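Local coordinates for HydG protein (Carboxydothermus hydrogenoformans, PDB 4RTB) that matures [FeFe]-hydrogenase as a radical S-adenosylmethionine lyase that makes CO and CN ligands and carries a [4Fe-4S] cluster, at residues I96-P101 with S342-A347; H331-L336 with E380-K385; G386-F391 with F417-A422; A422-V427 with R463-I468. One frame throughout, in Å; residues are numbered along the deposited sequence.

Contact 1 (I96-P101 with S342-A347)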
loop_
_atom_site.group_PDB
_atom_site.type_symbol
_atom_site.label_atom_id
_atom_site.label_comp_id
_atom_site.label_asym_id
_atom_site.label_seq_id
_atom_site.Cartn_x
_atom_site.Cartn_y
_atom_site.Cartn_z
ATOM N N ILE A 96 3.747 -7.184 10.359
ATOM C CA ILE A 96 3.937 -6.179 9.322
ATOM C C ILE A 96 4.655 -6.808 8.126
ATOM O O ILE A 96 5.714 -7.423 8.272
ATOM C CB ILE A 96 4.723 -4.959 9.851
ATOM C CG1 ILE A 96 5.028 -3.978 8.716
ATOM C CG2 ILE A 96 5.998 -5.396 10.573
ATOM C CD1 ILE A 96 3.802 -3.270 8.186
ATOM N N VAL A 97 4.060 -6.674 6.946
ATOM C CA VAL A 97 4.607 -7.304 5.752
ATOM C C VAL A 97 5.540 -6.351 5.017
ATOM O O VAL A 97 5.217 -5.178 4.822
ATOM C CB VAL A 97 3.490 -7.765 4.805
ATOM C CG1 VAL A 97 4.073 -8.554 3.647
ATOM C CG2 VAL A 97 2.475 -8.604 5.565
ATOM N N LEU A 98 6.702 -6.857 4.615
ATOM C CA LEU A 98 7.698 -6.028 3.951
ATOM C C LEU A 98 7.871 -6.399 2.479
ATOM O O LEU A 98 7.894 -7.580 2.114
ATOM C CB LEU A 98 9.044 -6.128 4.673
ATOM C CG LEU A 98 9.060 -5.776 6.162
ATOM C CD1 LEU A 98 10.492 -5.651 6.658
ATOM C CD2 LEU A 98 8.272 -4.503 6.448
ATOM N N PHE A 99 7.985 -5.374 1.640
ATOM C CA PHE A 99 8.235 -5.565 0.219
ATOM C C PHE A 99 9.163 -4.475 -0.297
ATOM O O PHE A 99 9.350 -3.444 0.352
ATOM C CB PHE A 99 6.926 -5.558 -0.571
ATOM C CG PHE A 99 6.300 -4.197 -0.699
ATOM C CD1 PHE A 99 5.517 -3.684 0.321
ATOM C CD2 PHE A 99 6.487 -3.434 -1.844
ATOM C CE1 PHE A 99 4.939 -2.430 0.208
ATOM C CE2 PHE A 99 5.912 -2.182 -1.962
ATOM C CZ PHE A 99 5.138 -1.680 -0.936
ATOM N N ALA A 100 9.736 -4.709 -1.472
ATOM C CA ALA A 100 10.589 -3.723 -2.119
ATOM C C ALA A 100 10.077 -3.419 -3.522
ATOM O O ALA A 100 9.779 -4.333 -4.297
ATOM C CB ALA A 100 12.026 -4.209 -2.167
ATOM N N PRO A 101 9.956 -2.126 -3.850
ATOM C CA PRO A 101 9.516 -1.710 -5.184
ATOM C C PRO A 101 10.649 -1.770 -6.199
ATOM O O PRO A 101 11.736 -1.253 -5.949
ATOM C CB PRO A 101 9.051 -0.270 -4.965
ATOM C CG PRO A 101 9.865 0.209 -3.816
ATOM C CD PRO A 101 10.111 -0.981 -2.934
ATOM N N SER A 342 -0.533 -2.509 7.366
ATOM C CA SER A 342 -0.183 -3.926 7.380
ATOM C C SER A 342 0.918 -4.262 6.378
ATOM O O SER A 342 1.474 -5.362 6.407
ATOM C CB SER A 342 -1.421 -4.780 7.099
ATOM O OG SER A 342 -2.015 -4.421 5.866
ATOM N N GLN A 343 1.230 -3.316 5.495
ATOM C CA GLN A 343 2.286 -3.507 4.502
ATOM C C GLN A 343 3.206 -2.294 4.410
ATOM O O GLN A 343 2.766 -1.154 4.556
ATOM C CB GLN A 343 1.691 -3.807 3.126
ATOM C CG GLN A 343 1.677 -5.279 2.765
ATOM C CD GLN A 343 1.529 -5.509 1.273
ATOM O OE1 GLN A 343 2.485 -5.355 0.512
ATOM N NE2 GLN A 343 0.327 -5.879 0.848
ATOM N N MET A 344 4.481 -2.550 4.135
ATOM C CA MET A 344 5.493 -1.503 4.188
ATOM C C MET A 344 6.606 -1.676 3.161
ATOM O O MET A 344 7.007 -2.796 2.848
ATOM C CB MET A 344 6.111 -1.461 5.579
ATOM C CG MET A 344 5.799 -0.221 6.375
ATOM S SD MET A 344 6.618 -0.357 7.965
ATOM C CE MET A 344 8.281 -0.764 7.429
ATOM N N SER A 345 7.113 -0.556 2.655
ATOM C CA SER A 345 8.263 -0.575 1.761
ATOM C C SER A 345 9.539 -0.316 2.554
ATOM O O SER A 345 9.730 0.770 3.101
ATOM C CB SER A 345 8.106 0.467 0.653
ATOM O OG SER A 345 8.196 1.780 1.176
ATOM N N ALA A 346 10.406 -1.320 2.619
ATOM C CA ALA A 346 11.642 -1.202 3.375
ATOM C C ALA A 346 12.855 -1.257 2.460
ATOM O O ALA A 346 12.897 -2.051 1.520
ATOM C CB ALA A 346 11.726 -2.292 4.424
ATOM N N ALA A 347 13.837 -0.408 2.748
ATOM C CA ALA A 347 15.073 -0.337 1.966
ATOM C C ALA A 347 14.774 -0.074 0.492
ATOM O O ALA A 347 15.526 -0.485 -0.395
ATOM C CB ALA A 347 15.881 -1.610 2.125
#
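Phe99 and Ser345 meet with CB of Ser345 lying over one face of the ring, 4.0 Å from Phe99 CZ. Phe99 CG sits between the backbone N and the carbonyl carbon (chi1 73°), and this turns the ring across the partner strand. Gln343 reaches the same ring: its OE1 lies 3.5 Å from Phe99 CD1, and the amide plane stands 82° from the ring plane. A leucine in place of Phe99 would lack the ring face under Ser345 CB and the ring carbons beside Gln343 OE1, and would probably open a gap beside strand 343-345. On the sheet's other face Leu98 and Met344 run side by side, with CD2 of Leu98 3.8 Å from CB of Met344. Ile96 CD1 packs 3.9 Å from Met344 CB.

Four backbone hydrogen bonds hold this parallel pairing. Val97 N and Phe99 N donate to Ser342 O and Met344 O. Met344 N and Ala346 N donate to Val97 O and Phe99 O, the last at 3.3 Å.

Strand 343-345 here meets strand 95-105, closing the parallel barrel of the radical SAM fold. Arg148 and Leu150 of strand 148-153 adjoin Phe99, while helices 330-339 and 375-384 cover Ile96 and Met344.

Contact 2 (H331-L336 with E380-K385)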
loop_
_atom_site.group_PDB
_atom_site.type_symbol
_atom_site.label_atom_id
_atom_site.label_comp_id
_atom_site.label_asym_id
_atom_site.label_seq_id
_atom_site.Cartn_x
_atom_site.Cartn_y
_atom_site.Cartn_z
ATOM N N HIS A 331 9.712 6.852 13.756
ATOM C CA HIS A 331 8.798 7.052 14.874
ATOM C C HIS A 331 7.340 7.122 14.432
ATOM O O HIS A 331 6.458 6.569 15.091
ATOM C CB HIS A 331 9.174 8.319 15.649
ATOM C CG HIS A 331 8.922 9.593 14.903
ATOM N ND1 HIS A 331 7.711 10.247 14.939
ATOM C CD2 HIS A 331 9.731 10.337 14.112
ATOM C CE1 HIS A 331 7.780 11.339 14.198
ATOM N NE2 HIS A 331 8.994 11.417 13.685
ATOM N N LEU A 332 7.090 7.796 13.316
ATOM C CA LEU A 332 5.739 7.898 12.788
ATOM C C LEU A 332 5.356 6.629 12.049
ATOM O O LEU A 332 4.230 6.154 12.163
ATOM C CB LEU A 332 5.608 9.097 11.856
ATOM C CG LEU A 332 4.221 9.179 11.223
ATOM C CD1 LEU A 332 3.214 9.726 12.220
ATOM C CD2 LEU A 332 4.253 10.019 9.969
ATOM N N ARG A 333 6.308 6.099 11.287
ATOM C CA ARG A 333 6.133 4.862 10.535
ATOM C C ARG A 333 5.549 3.747 11.402
ATOM O O ARG A 333 4.514 3.156 11.063
ATOM C CB ARG A 333 7.478 4.433 9.934
ATOM C CG ARG A 333 7.438 3.217 9.031
ATOM C CD ARG A 333 8.372 2.132 9.541
ATOM N NE ARG A 333 9.788 2.434 9.343
ATOM C CZ ARG A 333 10.760 1.974 10.126
ATOM N NH1 ARG A 333 10.467 1.203 11.166
ATOM N NH2 ARG A 333 12.024 2.290 9.880
ATOM N N ASP A 334 6.190 3.480 12.535
ATOM C CA ASP A 334 5.749 2.380 13.385
ATOM C C ASP A 334 4.503 2.732 14.206
ATOM O O ASP A 334 3.788 1.839 14.665
ATOM C CB ASP A 334 6.897 1.933 14.288
ATOM C CG ASP A 334 8.071 1.386 13.493
ATOM O OD1 ASP A 334 9.225 1.510 13.950
ATOM O OD2 ASP A 334 7.835 0.839 12.397
ATOM N N GLU A 335 4.234 4.025 14.377
ATOM C CA GLU A 335 2.952 4.452 14.936
ATOM C C GLU A 335 1.835 4.088 13.959
ATOM O O GLU A 335 0.781 3.587 14.358
ATOM C CB GLU A 335 2.936 5.959 15.226
ATOM C CG GLU A 335 2.843 6.309 16.712
ATOM C CD GLU A 335 2.138 7.634 16.973
ATOM O OE1 GLU A 335 2.660 8.690 16.556
ATOM O OE2 GLU A 335 1.055 7.615 17.599
ATOM N N LEU A 336 2.079 4.334 12.676
ATOM C CA LEU A 336 1.126 3.996 11.629
ATOM C C LEU A 336 0.950 2.485 11.550
ATOM O O LEU A 336 -0.155 1.996 11.306
ATOM C CB LEU A 336 1.579 4.559 10.280
ATOM C CG LEU A 336 1.704 6.084 10.218
ATOM C CD1 LEU A 336 2.361 6.526 8.920
ATOM C CD2 LEU A 336 0.346 6.747 10.393
ATOM N N GLU A 380 15.589 -4.709 12.665
ATOM C CA GLU A 380 16.015 -4.539 14.048
ATOM C C GLU A 380 15.034 -3.635 14.796
ATOM O O GLU A 380 14.480 -4.013 15.837
ATOM C CB GLU A 380 17.424 -3.950 14.086
ATOM C CG GLU A 380 18.326 -4.466 15.190
ATOM C CD GLU A 380 19.774 -4.062 14.968
ATOM O OE1 GLU A 380 20.062 -3.426 13.930
ATOM O OE2 GLU A 380 20.623 -4.383 15.825
ATOM N N VAL A 381 14.814 -2.443 14.246
ATOM C CA VAL A 381 13.899 -1.482 14.847
ATOM C C VAL A 381 12.498 -2.067 15.020
ATOM O O VAL A 381 11.898 -1.935 16.084
ATOM C CB VAL A 381 13.807 -0.190 14.011
ATOM C CG1 VAL A 381 12.861 0.802 14.669
ATOM C CG2 VAL A 381 15.187 0.424 13.833
ATOM N N LEU A 382 11.988 -2.718 13.978
ATOM C CA LEU A 382 10.669 -3.340 14.043
ATOM C C LEU A 382 10.598 -4.373 15.156
ATOM O O LEU A 382 9.622 -4.429 15.907
ATOM C CB LEU A 382 10.310 -4.000 12.709
ATOM C CG LEU A 382 9.858 -3.082 11.575
ATOM C CD1 LEU A 382 9.489 -3.897 10.345
ATOM C CD2 LEU A 382 8.691 -2.225 12.023
ATOM N N ILE A 383 11.641 -5.185 15.263
ATOM C CA ILE A 383 11.658 -6.265 16.232
ATOM C C ILE A 383 11.745 -5.701 17.648
ATOM O O ILE A 383 11.299 -6.339 18.603
ATOM C CB ILE A 383 12.825 -7.247 15.959
ATOM C CG1 ILE A 383 12.368 -8.691 16.152
ATOM C CG2 ILE A 383 14.038 -6.944 16.832
ATOM C CD1 ILE A 383 13.470 -9.693 15.948
ATOM N N ASP A 384 12.296 -4.497 17.782
ATOM C CA ASP A 384 12.373 -3.865 19.096
ATOM C C ASP A 384 11.061 -3.182 19.485
ATOM O O ASP A 384 10.752 -3.057 20.670
ATOM C CB ASP A 384 13.526 -2.861 19.144
ATOM C CG ASP A 384 14.718 -3.386 19.925
ATOM O OD1 ASP A 384 14.857 -3.031 21.116
ATOM O OD2 ASP A 384 15.513 -4.158 19.348
ATOM N N LYS A 385 10.289 -2.749 18.492
ATOM C CA LYS A 385 8.983 -2.145 18.755
ATOM C C LYS A 385 7.908 -3.224 18.901
ATOM O O LYS A 385 6.714 -2.923 18.970
ATOM C CB LYS A 385 8.604 -1.156 17.645
ATOM C CG LYS A 385 9.674 -0.112 17.357
ATOM C CD LYS A 385 9.091 1.276 17.121
ATOM C CE LYS A 385 10.192 2.294 16.838
ATOM N NZ LYS A 385 9.646 3.624 16.439
#
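Asp334 and Lys385 face each other through their first torsions. In Asp334, CG lies anti to the carbonyl carbon (chi1 -63°), and in Lys385 CG takes the same position (chi1 -52°). Both side chains leave their backbones toward the other segment. The Lys385 chain then bends at chi2 and crosses the aspartate at about a right angle. Lys385 NZ forms a salt bridge with Asp334 OD1 at 3.3 Å, and Lys385 CD runs 3.6 Å from Asp334 CB.

The other oxygen is held from within its own helix. Arg333 bends back so that NH1 donates to Asp334 OD2 at 2.9 Å. The bond enters on the syn side of the carboxylate and close to the guanidinium plane. The carboxylate thus has one cation on each oxygen, which would probably stabilise its charge. Leu382 CD2 also packs against OD2, and CG1 of Val381 lies 3.8 Å from Asp334 OD1. With an alanine in place of Asp334, Arg333 and Lys385 would probably be left as nearby like charges without their shared anion.

Lys385 is the first residue past helix 375-384 and is exposed. Leu382, like Arg333 and Asp334, is buried. The axes of the two short helical segments come within 11.4 Å and cross at -52°. They belong to neighbouring helices on the outer layer of a radical SAM barrel, here tied by a three-residue salt-bridge network.

Contact 3 (G386-F391 with F417-A422)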
loop_
_atom_site.group_PDB
_atom_site.type_symbol
_atom_site.label_atom_id
_atom_site.label_comp_id
_atom_site.label_asym_id
_atom_site.label_seq_id
_atom_site.Cartn_x
_atom_site.Cartn_y
_atom_site.Cartn_z
ATOM N N GLY A 386 8.346 -4.482 18.943
ATOM C CA GLY A 386 7.463 -5.598 19.230
ATOM C C GLY A 386 6.716 -6.150 18.033
ATOM O O GLY A 386 5.759 -6.910 18.189
ATOM N N PHE A 387 7.162 -5.781 16.837
ATOM C CA PHE A 387 6.477 -6.164 15.603
ATOM C C PHE A 387 7.062 -7.420 14.959
ATOM O O PHE A 387 8.236 -7.742 15.148
ATOM C CB PHE A 387 6.514 -5.006 14.603
ATOM C CG PHE A 387 5.687 -3.822 15.015
ATOM C CD1 PHE A 387 6.147 -2.533 14.799
ATOM C CD2 PHE A 387 4.445 -3.997 15.605
ATOM C CE1 PHE A 387 5.387 -1.437 15.171
ATOM C CE2 PHE A 387 3.680 -2.904 15.980
ATOM C CZ PHE A 387 4.152 -1.623 15.762
ATOM N N LEU A 388 6.227 -8.120 14.195
ATOM C CA LEU A 388 6.635 -9.334 13.495
ATOM C C LEU A 388 6.781 -9.064 11.997
ATOM O O LEU A 388 5.783 -8.949 11.282
ATOM C CB LEU A 388 5.617 -10.455 13.732
ATOM C CG LEU A 388 6.037 -11.930 13.676
ATOM C CD1 LEU A 388 4.961 -12.744 12.973
ATOM C CD2 LEU A 388 7.393 -12.141 13.009
ATOM N N PRO A 389 8.030 -8.957 11.519
ATOM C CA PRO A 389 8.306 -8.748 10.095
ATOM C C PRO A 389 8.031 -10.013 9.297
ATOM O O PRO A 389 8.395 -11.101 9.746
ATOM C CB PRO A 389 9.799 -8.398 10.065
ATOM C CG PRO A 389 10.168 -8.087 11.489
ATOM C CD PRO A 389 9.263 -8.932 12.321
ATOM N N SER A 390 7.405 -9.875 8.134
ATOM C CA SER A 390 7.041 -11.038 7.338
ATOM C C SER A 390 7.378 -10.852 5.866
ATOM O O SER A 390 7.566 -9.732 5.391
ATOM C CB SER A 390 5.554 -11.343 7.494
ATOM O OG SER A 390 4.956 -10.430 8.393
ATOM N N PHE A 391 7.459 -11.973 5.159
ATOM C CA PHE A 391 7.812 -11.989 3.749
ATOM C C PHE A 391 7.064 -13.136 3.071
ATOM O O PHE A 391 7.688 -14.023 2.487
ATOM C CB PHE A 391 9.327 -12.161 3.565
ATOM C CG PHE A 391 10.165 -11.311 4.487
ATOM C CD1 PHE A 391 10.557 -11.786 5.728
ATOM C CD2 PHE A 391 10.574 -10.045 4.102
ATOM C CE1 PHE A 391 11.331 -11.010 6.576
ATOM C CE2 PHE A 391 11.350 -9.264 4.943
ATOM C CZ PHE A 391 11.729 -9.749 6.182
ATOM N N PHE A 417 -5.962 -15.426 13.118
ATOM C CA PHE A 417 -4.617 -14.955 13.426
ATOM C C PHE A 417 -3.630 -15.357 12.335
ATOM O O PHE A 417 -2.963 -14.503 11.747
ATOM C CB PHE A 417 -4.164 -15.491 14.777
ATOM N N CYS A 418 -3.552 -16.662 12.079
ATOM C CA CYS A 418 -2.667 -17.250 11.068
ATOM C C CYS A 418 -1.235 -16.716 11.134
ATOM O O CYS A 418 -0.640 -16.351 10.118
ATOM C CB CYS A 418 -3.235 -17.032 9.665
ATOM S SG CYS A 418 -3.143 -18.508 8.626
ATOM N N THR A 419 -0.698 -16.682 12.347
ATOM C CA THR A 419 0.685 -16.291 12.599
ATOM C C THR A 419 1.779 -17.234 12.037
ATOM O O THR A 419 2.803 -16.738 11.569
ATOM C CB THR A 419 0.917 -16.121 14.118
ATOM O OG1 THR A 419 -0.141 -15.330 14.671
ATOM C CG2 THR A 419 2.245 -15.440 14.396
ATOM N N PRO A 420 1.583 -18.577 12.085
ATOM C CA PRO A 420 2.605 -19.527 11.613
ATOM C C PRO A 420 3.336 -19.183 10.312
ATOM O O PRO A 420 4.569 -19.245 10.286
ATOM C CB PRO A 420 1.801 -20.828 11.418
ATOM C CG PRO A 420 0.358 -20.460 11.658
ATOM C CD PRO A 420 0.425 -19.321 12.599
ATOM N N ASP A 421 2.602 -18.845 9.256
ATOM C CA ASP A 421 3.235 -18.560 7.974
ATOM C C ASP A 421 4.197 -17.379 8.101
ATOM O O ASP A 421 5.326 -17.433 7.610
ATOM C CB ASP A 421 2.184 -18.282 6.899
ATOM C CG ASP A 421 2.701 -18.559 5.496
ATOM O OD1 ASP A 421 3.422 -19.564 5.315
ATOM O OD2 ASP A 421 2.385 -17.775 4.575
ATOM N N ALA A 422 3.749 -16.326 8.780
ATOM C CA ALA A 422 4.576 -15.145 9.017
ATOM C C ALA A 422 5.801 -15.491 9.863
ATOM O O ALA A 422 6.925 -15.062 9.564
ATOM C CB ALA A 422 3.760 -14.056 9.690
#
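Ser390 and Ala422 bring the two backbones together, with their CA atoms 5.1 Å apart. The first belongs to the short strand 388-390 and the second to the opening turn of helix 419-432. This is a strand-against-helix contact at the edge of the radical SAM barrel. Strand 388-390 follows helix 375-384 and pairs in parallel with strand 95-105, so the helix start is laid over an added strand beside the barrel. No hydrogen bond joins the two segments. Residues 400-416, most of the chain between them, are not modelled.

Leu388 does most of the reaching. Its CG lies anti to the backbone N (chi1 -153°), which carries the branch out toward the helix. Leu388 CD1 lands 3.7 Å from Ala422 CB. Leu388 CD1 also passes 4.1 Å from Thr419 CG2, one turn earlier, and the two side chains cross at a slant. Pro389 turns away from the helix.

Ser390 also points at the helix, but its hydroxyl serves the sheet. OG is hydrogen-bonded to the carbonyl oxygen of Ile96 in the adjoining strand. Both CB and OG of Ser390 lie near the Ala422 methyl. Further on in helix 419-432, Phe426 covers Leu388 and Pro389. The Ala422 methyl touches both strand side chains, with Ser390 CB 3.9 Å from Ala422 CB.

Contact 4 (A422-V427 with R463-I468)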
loop_
_atom_site.group_PDB
_atom_site.type_symbol
_atom_site.label_atom_id
_atom_site.label_comp_id
_atom_site.label_asym_id
_atom_site.label_seq_id
_atom_site.Cartn_x
_atom_site.Cartn_y
_atom_site.Cartn_z
ATOM N N ALA A 422 3.749 -16.326 8.780
ATOM C CA ALA A 422 4.576 -15.145 9.017
ATOM C C ALA A 422 5.801 -15.491 9.863
ATOM O O ALA A 422 6.925 -15.062 9.564
ATOM C CB ALA A 422 3.760 -14.056 9.690
ATOM N N LEU A 423 5.566 -16.260 10.923
ATOM C CA LEU A 423 6.629 -16.777 11.771
ATOM C C LEU A 423 7.722 -17.414 10.942
ATOM O O LEU A 423 8.887 -17.064 11.077
ATOM C CB LEU A 423 6.083 -17.805 12.762
ATOM C CG LEU A 423 5.306 -17.295 13.973
ATOM C CD1 LEU A 423 4.642 -18.460 14.687
ATOM C CD2 LEU A 423 6.228 -16.541 14.913
ATOM N N PHE A 424 7.337 -18.340 10.070
ATOM C CA PHE A 424 8.324 -19.089 9.306
ATOM C C PHE A 424 8.956 -18.279 8.185
ATOM O O PHE A 424 10.098 -18.539 7.809
ATOM C CB PHE A 424 7.704 -20.369 8.755
ATOM C CG PHE A 424 7.596 -21.453 9.778
ATOM C CD1 PHE A 424 8.730 -22.114 10.216
ATOM C CD2 PHE A 424 6.372 -21.792 10.329
ATOM C CE1 PHE A 424 8.645 -23.105 11.170
ATOM C CE2 PHE A 424 6.280 -22.783 11.285
ATOM C CZ PHE A 424 7.420 -23.439 11.707
ATOM N N SER A 425 8.233 -17.299 7.652
ATOM C CA SER A 425 8.840 -16.402 6.678
ATOM C C SER A 425 9.971 -15.636 7.360
ATOM O O SER A 425 11.077 -15.507 6.815
ATOM C CB SER A 425 7.807 -15.441 6.083
ATOM O OG SER A 425 7.298 -14.553 7.059
ATOM N N PHE A 426 9.699 -15.159 8.571
ATOM C CA PHE A 426 10.712 -14.447 9.343
ATOM C C PHE A 426 11.851 -15.380 9.756
ATOM O O PHE A 426 13.010 -14.962 9.825
ATOM C CB PHE A 426 10.088 -13.794 10.575
ATOM C CG PHE A 426 11.040 -12.928 11.349
ATOM C CD1 PHE A 426 11.352 -13.222 12.666
ATOM C CD2 PHE A 426 11.629 -11.823 10.755
ATOM C CE1 PHE A 426 12.229 -12.426 13.381
ATOM C CE2 PHE A 426 12.508 -11.024 11.464
ATOM C CZ PHE A 426 12.809 -11.326 12.779
ATOM N N VAL A 427 11.520 -16.640 10.026
ATOM C CA VAL A 427 12.530 -17.647 10.329
ATOM C C VAL A 427 13.485 -17.768 9.149
ATOM O O VAL A 427 14.703 -17.723 9.319
ATOM C CB VAL A 427 11.904 -19.031 10.638
ATOM C CG1 VAL A 427 12.977 -20.107 10.670
ATOM C CG2 VAL A 427 11.148 -19.006 11.956
ATOM N N ARG A 463 8.676 -25.883 18.751
ATOM C CA ARG A 463 9.666 -26.952 18.635
ATOM C C ARG A 463 10.332 -26.941 17.256
ATOM O O ARG A 463 11.562 -27.036 17.144
ATOM C CB ARG A 463 9.018 -28.316 18.900
ATOM C CG ARG A 463 8.535 -28.518 20.333
ATOM C CD ARG A 463 9.404 -29.519 21.084
ATOM N NE ARG A 463 8.937 -29.731 22.452
ATOM C CZ ARG A 463 9.488 -29.180 23.529
ATOM N NH1 ARG A 463 10.542 -28.383 23.405
ATOM N NH2 ARG A 463 8.992 -29.430 24.732
ATOM N N ALA A 464 9.518 -26.801 16.212
ATOM C CA ALA A 464 10.018 -26.788 14.837
ATOM C C ALA A 464 10.936 -25.598 14.564
ATOM O O ALA A 464 12.002 -25.748 13.961
ATOM C CB ALA A 464 8.862 -26.783 13.863
ATOM N N ILE A 465 10.509 -24.416 15.001
ATOM C CA ILE A 465 11.304 -23.201 14.872
ATOM C C ILE A 465 12.664 -23.355 15.541
ATOM O O ILE A 465 13.690 -22.965 14.981
ATOM C CB ILE A 465 10.583 -21.984 15.486
ATOM C CG1 ILE A 465 9.325 -21.649 14.687
ATOM C CG2 ILE A 465 11.506 -20.774 15.539
ATOM C CD1 ILE A 465 8.523 -20.511 15.273
ATOM N N GLU A 466 12.670 -23.931 16.739
ATOM C CA GLU A 466 13.924 -24.107 17.458
ATOM C C GLU A 466 14.805 -25.152 16.777
ATOM O O GLU A 466 16.031 -25.056 16.817
ATOM C CB GLU A 466 13.668 -24.492 18.916
ATOM C CG GLU A 466 14.863 -24.251 19.826
ATOM C CD GLU A 466 14.499 -24.321 21.295
ATOM O OE1 GLU A 466 13.419 -24.860 21.614
ATOM O OE2 GLU A 466 15.290 -23.829 22.130
ATOM N N TYR A 467 14.181 -26.147 16.149
ATOM C CA TYR A 467 14.937 -27.135 15.382
ATOM C C TYR A 467 15.628 -26.482 14.187
ATOM O O TYR A 467 16.818 -26.702 13.952
ATOM C CB TYR A 467 14.028 -28.271 14.906
ATOM C CG TYR A 467 14.727 -29.295 14.032
ATOM C CD1 TYR A 467 14.727 -29.174 12.646
ATOM C CD2 TYR A 467 15.384 -30.384 14.592
ATOM C CE1 TYR A 467 15.363 -30.103 11.845
ATOM C CE2 TYR A 467 16.023 -31.320 13.798
ATOM C CZ TYR A 467 16.009 -31.175 12.425
ATOM O OH TYR A 467 16.642 -32.103 11.629
ATOM N N ILE A 468 14.870 -25.687 13.436
ATOM C CA ILE A 468 15.387 -25.011 12.250
ATOM C C ILE A 468 16.597 -24.135 12.573
ATOM O O ILE A 468 17.606 -24.166 11.867
ATOM C CB ILE A 468 14.298 -24.146 11.586
ATOM C CG1 ILE A 468 13.192 -25.038 11.013
ATOM C CG2 ILE A 468 14.894 -23.268 10.495
ATOM C CD1 ILE A 468 12.110 -24.281 10.270
#
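Val427 and Ile465 form the buried side of this helix pair. CG2 of Val427 meets CG2 of Ile465 at 4.0 Å, and the CA atoms of these two residues are the closest across the contact, at 7.3 Å. Beside them, CD1 of Ile465 comes within 4.4 Å of CB of Leu423. Helix 438-454 covers this side: its Leu448 touches Leu423 and Val427, and its Val452 touches Ile465.

The other side is nearer solvent, though some of its contacts are just as short. Phe424 is partly exposed, and Ile468 is exposed. In Phe424, CG lies anti to the carbonyl carbon (chi1 -79°), and the ring extends across to helix 459-468. Two aliphatic groups touch its edge, near the ring plane: CD1 of Ile468, 3.8 Å from CE1 of Phe424, and CB of Ala464, 4.2 Å from CZ of Phe424. Ile465 CG1 approaches the same ring obliquely, 3.9 Å from Phe424 CE1. The second branch of Ile468 turns inward, and its CG2 lies 3.7 Å from Val427 CG1. Ile468 therefore touches both Val427 and the Phe424 ring.

The two segments run almost parallel, 8° apart, with their axes 11.2 Å from each other. Side chains, not backbones, make the contact across this spacing. Within helix 419-432, Ala422 O takes bonds from both Phe426 N and Ser425 OG, away from the interface. Across the helices there is no hydrogen bond or salt bridge. The contact is wholly hydrocarbon, so its hold on the C-terminal helix probably comes from burying apolar surface and from shape, not from directed bonds.

The four contacts lead outward from the barrel wall to the C-terminal helices. Contact 1 lies about 9 Å from the centre of the chain, and contact 4 about 27 Å. Contacts 1 and 2 are interleaved along the sequence, with centres 12 Å apart. Helix 330-339 leads into strand 343-345, and helix 375-384 follows it. Contact 3 reaches the same sheet as contact 1, because strand 388-390 adjoins strand 95-105. Contacts 3 and 4 share Ala422 and helix 419-432, and their centres are 11 Å apart. Contacts 1 and 4 do not touch. Contact 3 joins the sheet to helix 419-432, and contact 2 touches contact 4 through Ile383 and Phe426, so the C-terminal helices rest on the barrel by both routes.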